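Local coordinates for macro domain-containing protein (Thermosipho africanus, PDB 7OMU), which joins a DarT-family module to a macro domain, whose pocket holds adenosine-5-diphosphoribose, at residues A[243-248]-A[352-357]; A[284-289]-A[314-319]. The protein carries 1 engineered substitution. One frame throughout, in Å; residues are numbered along the deposited sequence.

Contact 1 of 2, residues A[243-248]-A[352-357]; sequences TVSVNT and AVPALG. With APR (adenosine-5-diphosphoribose), chain C.
Ala352 O receives two hydrogen bonds from Thr243 where parallel strands 241-246 and 351-354 run side by side in the central mixed sheet of the macro domain. Thr243 N, 2.8 Å from Ala352 O, approaches nearly along the C=O axis, whereas Thr243 OG1, 3.0 Å from Ala352 O, comes from above the carbonyl plane, 43° out of it. With chi1 at -44°, the hydroxyl lies beside the backbone N of its own residue, which lets both donors converge on one oxygen. Val353 follows, its side chain alongside that of Thr243 and pointing the same way, with Val353 CG1 3.3 Å from Thr243 OG1; it also packs on Met372 and Leu376 of helix 365-376. Pro354, which lacks an N-H, sets its ring against the first strand, Pro354 CD lying 3.3 Å from Thr243 O and the next ring carbon, CG, meeting Ser245 OG. Beyond it the backbones diverge, and adenosine-5-diphosphoribose lies across the ends of both strands. Ala355 O faces the ligand's C5', while the branch tip CD2 of Leu356 reaches back towards Ser245 OG. At Gly357 the backbone N makes a weak hydrogen bond of 3.2 Å to ligand O2B. The first strand's exit grips the distal ribose: Asn247 ND2 donates to ligand O3D over 2.7 Å, nearly straight at 170°.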
loop_
_atom_site.group_PDB
_atom_site.type_symbol
_atom_site.label_atom_id
_atom_site.label_comp_id
_atom_site.label_asym_id
_atom_site.label_seq_id
_atom_site.Cartn_x
_atom_site.Cartn_y
_atom_site.Cartn_z
ATOM N N THR A 243 9.984 3.261 12.335
ATOM C CA THR A 243 10.703 4.443 12.859
ATOM C C THR A 243 10.173 5.681 12.139
ATOM O O THR A 243 9.836 5.584 10.955
ATOM C CB THR A 243 12.214 4.248 12.719
ATOM O OG1 THR A 243 12.493 2.910 13.131
ATOM C CG2 THR A 243 13.011 5.225 13.548
ATOM N N VAL A 244 10.065 6.794 12.855
ATOM C CA VAL A 244 9.451 8.051 12.355
ATOM C C VAL A 244 10.373 9.195 12.767
ATOM O O VAL A 244 10.538 9.406 13.984
ATOM C CB VAL A 244 8.031 8.225 12.924
ATOM C CG1 VAL A 244 7.419 9.562 12.531
ATOM C CG2 VAL A 244 7.123 7.077 12.517
ATOM N N SER A 245 10.970 9.875 11.786
ATOM C CA SER A 245 11.832 11.063 12.005
ATOM C C SER A 245 10.956 12.171 12.584
ATOM O O SER A 245 9.918 12.458 11.970
ATOM C CB SER A 245 12.512 11.497 10.733
ATOM O OG SER A 245 12.534 10.439 9.787
ATOM N N VAL A 246 11.344 12.721 13.736
ATOM C CA VAL A 246 10.625 13.819 14.447
ATOM C C VAL A 246 11.643 14.877 14.891
ATOM O O VAL A 246 12.865 14.631 14.774
ATOM C CB VAL A 246 9.809 13.283 15.641
ATOM C CG1 VAL A 246 8.715 12.334 15.187
ATOM C CG2 VAL A 246 10.683 12.617 16.689
ATOM N N ASN A 247 11.137 16.008 15.381
ATOM C CA ASN A 247 11.918 17.129 15.970
ATOM C C ASN A 247 11.672 17.130 17.482
ATOM O O ASN A 247 10.950 16.238 17.947
ATOM C CB ASN A 247 11.527 18.462 15.333
ATOM C CG ASN A 247 10.044 18.741 15.449
ATOM O OD1 ASN A 247 9.519 18.884 16.549
ATOM N ND2 ASN A 247 9.353 18.785 14.323
ATOM N N THR A 248 12.240 18.093 18.211
ATOM C CA THR A 248 12.047 18.271 19.675
ATOM C C THR A 248 11.323 19.603 19.925
ATOM O O THR A 248 11.868 20.448 20.647
ATOM C CB THR A 248 13.384 18.148 20.416
ATOM O OG1 THR A 248 14.147 17.128 19.772
ATOM C CG2 THR A 248 13.216 17.821 21.886
ATOM N N ALA A 352 11.817 -1.124 10.504
ATOM C CA ALA A 352 11.874 -0.254 9.312
ATOM C C ALA A 352 12.279 1.149 9.769
ATOM O O ALA A 352 11.522 1.762 10.537
ATOM C CB ALA A 352 10.541 -0.241 8.602
ATOM N N VAL A 353 13.450 1.622 9.345
ATOM C CA VAL A 353 13.895 3.031 9.549
ATOM C C VAL A 353 13.885 3.715 8.185
ATOM O O VAL A 353 14.321 3.131 7.192
ATOM C CB VAL A 353 15.277 3.116 10.228
ATOM C CG1 VAL A 353 15.328 2.331 11.531
ATOM C CG2 VAL A 353 16.393 2.648 9.315
ATOM N N PRO A 354 13.368 4.960 8.083
ATOM C CA PRO A 354 13.518 5.754 6.870
ATOM C C PRO A 354 14.915 6.373 6.855
ATOM O O PRO A 354 15.504 6.481 7.906
ATOM C CB PRO A 354 12.437 6.827 7.025
ATOM C CG PRO A 354 12.377 7.052 8.514
ATOM C CD PRO A 354 12.630 5.688 9.127
ATOM N N ALA A 355 15.406 6.752 5.679
ATOM C CA ALA A 355 16.638 7.559 5.527
ATOM C C ALA A 355 16.520 8.791 6.432
ATOM O O ALA A 355 15.658 9.637 6.162
ATOM C CB ALA A 355 16.826 7.926 4.075
ATOM N N LEU A 356 17.326 8.863 7.490
ATOM C CA LEU A 356 17.180 9.880 8.567
ATOM C C LEU A 356 17.756 11.220 8.097
ATOM O O LEU A 356 18.885 11.234 7.581
ATOM C CB LEU A 356 17.877 9.363 9.828
ATOM C CG LEU A 356 17.284 8.072 10.387
ATOM C CD1 LEU A 356 18.242 7.394 11.344
ATOM C CD2 LEU A 356 15.951 8.337 11.061
ATOM N N GLY A 357 16.976 12.294 8.228
ATOM C CA GLY A 357 17.373 13.668 7.864
ATOM C C GLY A 357 17.623 13.850 6.374
ATOM O O GLY A 357 18.185 14.897 6.006
HETATM N N1 APR C . 8.335 5.215 2.940
HETATM C C2 APR C . 9.663 5.394 2.902
HETATM N N3 APR C . 10.363 6.527 2.913
HETATM C C4 APR C . 9.541 7.589 2.969
HETATM C C5 APR C . 8.162 7.567 3.009
HETATM C C6 APR C . 7.534 6.306 2.994
HETATM N N6 APR C . 6.215 6.131 3.026
HETATM N N7 APR C . 7.664 8.865 3.064
HETATM C C8 APR C . 8.730 9.632 3.057
HETATM N N9 APR C . 9.902 8.908 2.996
HETATM C "C1'" APR C . 11.276 9.417 2.970
HETATM C "C2'" APR C . 11.424 10.782 2.302
HETATM O "O2'" APR C . 11.725 10.644 0.930
HETATM C "C3'" APR C . 12.564 11.445 3.088
HETATM O "O3'" APR C . 13.749 11.510 2.305
HETATM O "O4'" APR C . 11.704 9.578 4.300
HETATM C "C4'" APR C . 12.759 10.571 4.339
HETATM C "C5'" APR C . 12.722 11.293 5.669
HETATM O "O5'" APR C . 11.424 11.933 5.863
HETATM P PA APR C . 11.280 13.361 6.601
HETATM O O1A APR C . 9.992 13.397 7.357
HETATM O O2A APR C . 11.530 14.457 5.617
HETATM O O3A APR C . 12.486 13.326 7.665
HETATM P PB APR C . 13.626 14.365 8.123
HETATM O O1B APR C . 14.400 14.773 6.913
HETATM O O2B APR C . 14.383 13.774 9.267
HETATM O O5D APR C . 12.747 15.608 8.645
HETATM C C5D APR C . 12.231 15.617 10.007
HETATM O O4D APR C . 10.178 16.712 9.363
HETATM O O1D APR C . 9.083 14.702 9.636
HETATM C C1D APR C . 9.151 16.009 10.076
HETATM O O2D APR C . 8.510 16.428 12.441
HETATM C C2D APR C . 9.549 16.044 11.560
HETATM O O3D APR C . 10.355 18.345 11.822
HETATM C C3D APR C . 10.744 16.994 11.614
HETATM C C4D APR C . 11.338 16.818 10.212
#

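Contact 2 of 2, residues A[284-289]-A[314-319]; sequences KPYLYK and FLLFPT. With APR (adenosine-5-diphosphoribose), chain C.
Tyr286 and Leu316 exchange a reciprocal pair of backbone hydrogen bonds, Tyr286 N to Leu316 O at 2.9 Å and Leu316 N to Tyr286 O at 2.7 Å. Tyr288 and Phe314 do the same, with Tyr288 N 2.7 Å from Phe314 O, so the short strand 286-288 is held antiparallel along the edge of the macro-domain sheet. The buried part centres on strand 314-318 and Pro285. With Leu315 CG anti to the backbone N (chi1 -177°) and chi2 at 63°, Leu315 CD1 lies 4.0 Å from Pro285 CB and also meets Leu287, whose side chain crosses it at about a right angle. Trp338 of helix 329-346 covers Pro285 and Leu315. Towards solvent, Tyr286, Leu287 and Tyr288 are partly exposed and Lys289 beyond them is exposed, although helix 265-275 packs over the tyrosine face. There Tyr286 and Leu316 lie side by side, Tyr286 CD2 4.1 Å from Leu316 CD1. Tyr288 touches Phe314 through CB, and its ring then runs on away from 314-319, where OH bonds to Asp266. Because the polar bonds are all between backbone groups, they fix the antiparallel register whatever the side chains, which add apolar packing on both faces.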
loop_
_atom_site.group_PDB
_atom_site.type_symbol
_atom_site.label_atom_id
_atom_site.label_comp_id
_atom_site.label_asym_id
_atom_site.label_seq_id
_atom_site.Cartn_x
_atom_site.Cartn_y
_atom_site.Cartn_z
ATOM N N LYS A 284 17.515 10.704 22.093
ATOM C CA LYS A 284 16.844 9.697 22.959
ATOM C C LYS A 284 15.524 9.295 22.306
ATOM O O LYS A 284 14.489 9.901 22.574
ATOM C CB LYS A 284 16.636 10.272 24.362
ATOM C CG LYS A 284 16.132 9.279 25.400
ATOM C CD LYS A 284 15.820 9.931 26.728
ATOM C CE LYS A 284 14.881 9.113 27.590
ATOM N NZ LYS A 284 14.274 9.936 28.665
ATOM N N PRO A 285 15.531 8.281 21.409
ATOM C CA PRO A 285 14.309 7.790 20.773
ATOM C C PRO A 285 13.304 7.208 21.779
ATOM O O PRO A 285 13.731 6.549 22.717
ATOM C CB PRO A 285 14.788 6.672 19.832
ATOM C CG PRO A 285 16.264 6.933 19.636
ATOM C CD PRO A 285 16.724 7.574 20.928
ATOM N N TYR A 286 12.010 7.464 21.555
ATOM C CA TYR A 286 10.876 6.919 22.345
ATOM C C TYR A 286 10.169 5.843 21.514
ATOM O O TYR A 286 9.765 6.152 20.379
ATOM C CB TYR A 286 9.900 8.026 22.752
ATOM C CG TYR A 286 8.748 7.559 23.607
ATOM C CD1 TYR A 286 8.854 7.501 24.987
ATOM C CD2 TYR A 286 7.547 7.172 23.039
ATOM C CE1 TYR A 286 7.798 7.083 25.782
ATOM C CE2 TYR A 286 6.482 6.743 23.816
ATOM C CZ TYR A 286 6.606 6.702 25.194
ATOM O OH TYR A 286 5.564 6.283 25.968
ATOM N N LEU A 287 10.029 4.634 22.070
ATOM C CA LEU A 287 9.298 3.503 21.445
ATOM C C LEU A 287 7.856 3.480 21.963
ATOM O O LEU A 287 7.663 3.272 23.171
ATOM C CB LEU A 287 10.015 2.188 21.764
ATOM C CG LEU A 287 9.343 0.933 21.205
ATOM C CD1 LEU A 287 9.396 0.922 19.687
ATOM C CD2 LEU A 287 10.000 -0.314 21.761
ATOM N N TYR A 288 6.892 3.683 21.064
ATOM C CA TYR A 288 5.432 3.559 21.316
ATOM C C TYR A 288 5.022 2.117 21.019
ATOM O O TYR A 288 5.012 1.745 19.837
ATOM C CB TYR A 288 4.665 4.556 20.444
ATOM C CG TYR A 288 3.160 4.559 20.569
ATOM C CD1 TYR A 288 2.511 4.100 21.702
ATOM C CD2 TYR A 288 2.381 5.086 19.554
ATOM C CE1 TYR A 288 1.130 4.132 21.802
ATOM C CE2 TYR A 288 1.000 5.131 19.639
ATOM C CZ TYR A 288 0.368 4.653 20.771
ATOM O OH TYR A 288 -0.994 4.699 20.866
ATOM N N LYS A 289 4.726 1.333 22.059
ATOM C CA LYS A 289 4.293 -0.081 21.931
ATOM C C LYS A 289 2.777 -0.107 21.708
ATOM O O LYS A 289 2.050 -0.597 22.581
ATOM C CB LYS A 289 4.759 -0.885 23.147
ATOM C CG LYS A 289 6.271 -1.023 23.258
ATOM C CD LYS A 289 6.717 -1.916 24.386
ATOM C CE LYS A 289 8.212 -1.887 24.609
ATOM N NZ LYS A 289 8.589 -2.637 25.831
ATOM N N PHE A 314 5.614 1.980 16.917
ATOM C CA PHE A 314 6.203 3.191 16.297
ATOM C C PHE A 314 7.370 3.663 17.162
ATOM O O PHE A 314 7.159 3.897 18.361
ATOM C CB PHE A 314 5.154 4.295 16.150
ATOM C CG PHE A 314 4.172 4.057 15.036
ATOM C CD1 PHE A 314 3.120 3.173 15.197
ATOM C CD2 PHE A 314 4.318 4.703 13.822
ATOM C CE1 PHE A 314 2.217 2.957 14.169
ATOM C CE2 PHE A 314 3.415 4.481 12.793
ATOM C CZ PHE A 314 2.362 3.611 12.967
ATOM N N LEU A 315 8.558 3.770 16.563
ATOM C CA LEU A 315 9.769 4.334 17.203
ATOM C C LEU A 315 9.876 5.798 16.780
ATOM O O LEU A 315 10.005 6.048 15.578
ATOM C CB LEU A 315 11.000 3.535 16.769
ATOM C CG LEU A 315 12.321 3.960 17.413
ATOM C CD1 LEU A 315 12.284 3.740 18.918
ATOM C CD2 LEU A 315 13.494 3.211 16.800
ATOM N N LEU A 316 9.776 6.719 17.738
ATOM C CA LEU A 316 9.961 8.175 17.516
ATOM C C LEU A 316 11.452 8.491 17.647
ATOM O O LEU A 316 11.996 8.357 18.755
ATOM C CB LEU A 316 9.099 8.949 18.516
ATOM C CG LEU A 316 7.611 8.605 18.464
ATOM C CD1 LEU A 316 6.851 9.301 19.577
ATOM C CD2 LEU A 316 7.019 8.957 17.106
ATOM N N PHE A 317 12.076 8.871 16.533
ATOM C CA PHE A 317 13.536 9.071 16.381
ATOM C C PHE A 317 13.816 10.544 16.110
ATOM O O PHE A 317 13.676 11.002 14.981
ATOM C CB PHE A 317 14.045 8.196 15.237
ATOM C CG PHE A 317 15.541 8.060 15.165
ATOM C CD1 PHE A 317 16.342 9.159 14.906
ATOM C CD2 PHE A 317 16.145 6.828 15.347
ATOM C CE1 PHE A 317 17.718 9.031 14.834
ATOM C CE2 PHE A 317 17.522 6.699 15.270
ATOM C CZ PHE A 317 18.305 7.801 15.018
ATOM N N PRO A 318 14.226 11.338 17.121
ATOM C CA PRO A 318 14.535 12.748 16.901
ATOM C C PRO A 318 15.818 12.934 16.074
ATOM O O PRO A 318 16.870 12.493 16.517
ATOM C CB PRO A 318 14.701 13.302 18.323
ATOM C CG PRO A 318 15.136 12.105 19.145
ATOM C CD PRO A 318 14.421 10.925 18.522
ATOM N N THR A 319 15.691 13.572 14.904
ATOM C CA THR A 319 16.793 13.852 13.943
ATOM C C THR A 319 17.163 15.340 13.952
ATOM O O THR A 319 18.039 15.711 13.151
ATOM C CB THR A 319 16.408 13.464 12.509
ATOM O OG1 THR A 319 15.356 14.333 12.087
ATOM C CG2 THR A 319 15.960 12.027 12.374
HETATM N N1 APR C . 8.335 5.215 2.940
HETATM C C2 APR C . 9.663 5.394 2.902
HETATM N N3 APR C . 10.363 6.527 2.913
HETATM C C4 APR C . 9.541 7.589 2.969
HETATM C C5 APR C . 8.162 7.567 3.009
HETATM C C6 APR C . 7.534 6.306 2.994
HETATM N N6 APR C . 6.215 6.131 3.026
HETATM N N7 APR C . 7.664 8.865 3.064
HETATM C C8 APR C . 8.730 9.632 3.057
HETATM N N9 APR C . 9.902 8.908 2.996
HETATM C "C1'" APR C . 11.276 9.417 2.970
HETATM C "C2'" APR C . 11.424 10.782 2.302
HETATM O "O2'" APR C . 11.725 10.644 0.930
HETATM C "C3'" APR C . 12.564 11.445 3.088
HETATM O "O3'" APR C . 13.749 11.510 2.305
HETATM O "O4'" APR C . 11.704 9.578 4.300
HETATM C "C4'" APR C . 12.759 10.571 4.339
HETATM C "C5'" APR C . 12.722 11.293 5.669
HETATM O "O5'" APR C . 11.424 11.933 5.863
HETATM P PA APR C . 11.280 13.361 6.601
HETATM O O1A APR C . 9.992 13.397 7.357
HETATM O O2A APR C . 11.530 14.457 5.617
HETATM O O3A APR C . 12.486 13.326 7.665
HETATM P PB APR C . 13.626 14.365 8.123
HETATM O O1B APR C . 14.400 14.773 6.913
HETATM O O2B APR C . 14.383 13.774 9.267
HETATM O O5D APR C . 12.747 15.608 8.645
HETATM C C5D APR C . 12.231 15.617 10.007
HETATM O O4D APR C . 10.178 16.712 9.363
HETATM O O1D APR C . 9.083 14.702 9.636
HETATM C C1D APR C . 9.151 16.009 10.076
HETATM O O2D APR C . 8.510 16.428 12.441
HETATM C C2D APR C . 9.549 16.044 11.560
HETATM O O3D APR C . 10.355 18.345 11.822
HETATM C C3D APR C . 10.744 16.994 11.614
HETATM C C4D APR C . 11.338 16.818 10.212
#

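How the contacts relate
Past the DarT-family region, strand 241-246 is the first of the strands in these contacts; edge strand 286-288, strand 313-318 and, after helix 329-346, strand 351-354 follow. Contact 2 closes the short loop between 284-289 and 314-319; contact 1 closes the much longer one from 243-248 to 352-357, which contains all of contact 2. Strand 313-318 lies beside 241-246, and the pair probably bonds through Val244 N and Leu315 O, 2.8 Å apart. Leu356 and Thr243 also pack on Phe317. With this pairing between them, the contacts join four adjacent strands in the order 351-354, 241-246, 313-318, 286-288, and both reach adenosine-5-diphosphoribose, contact 2 through Thr319.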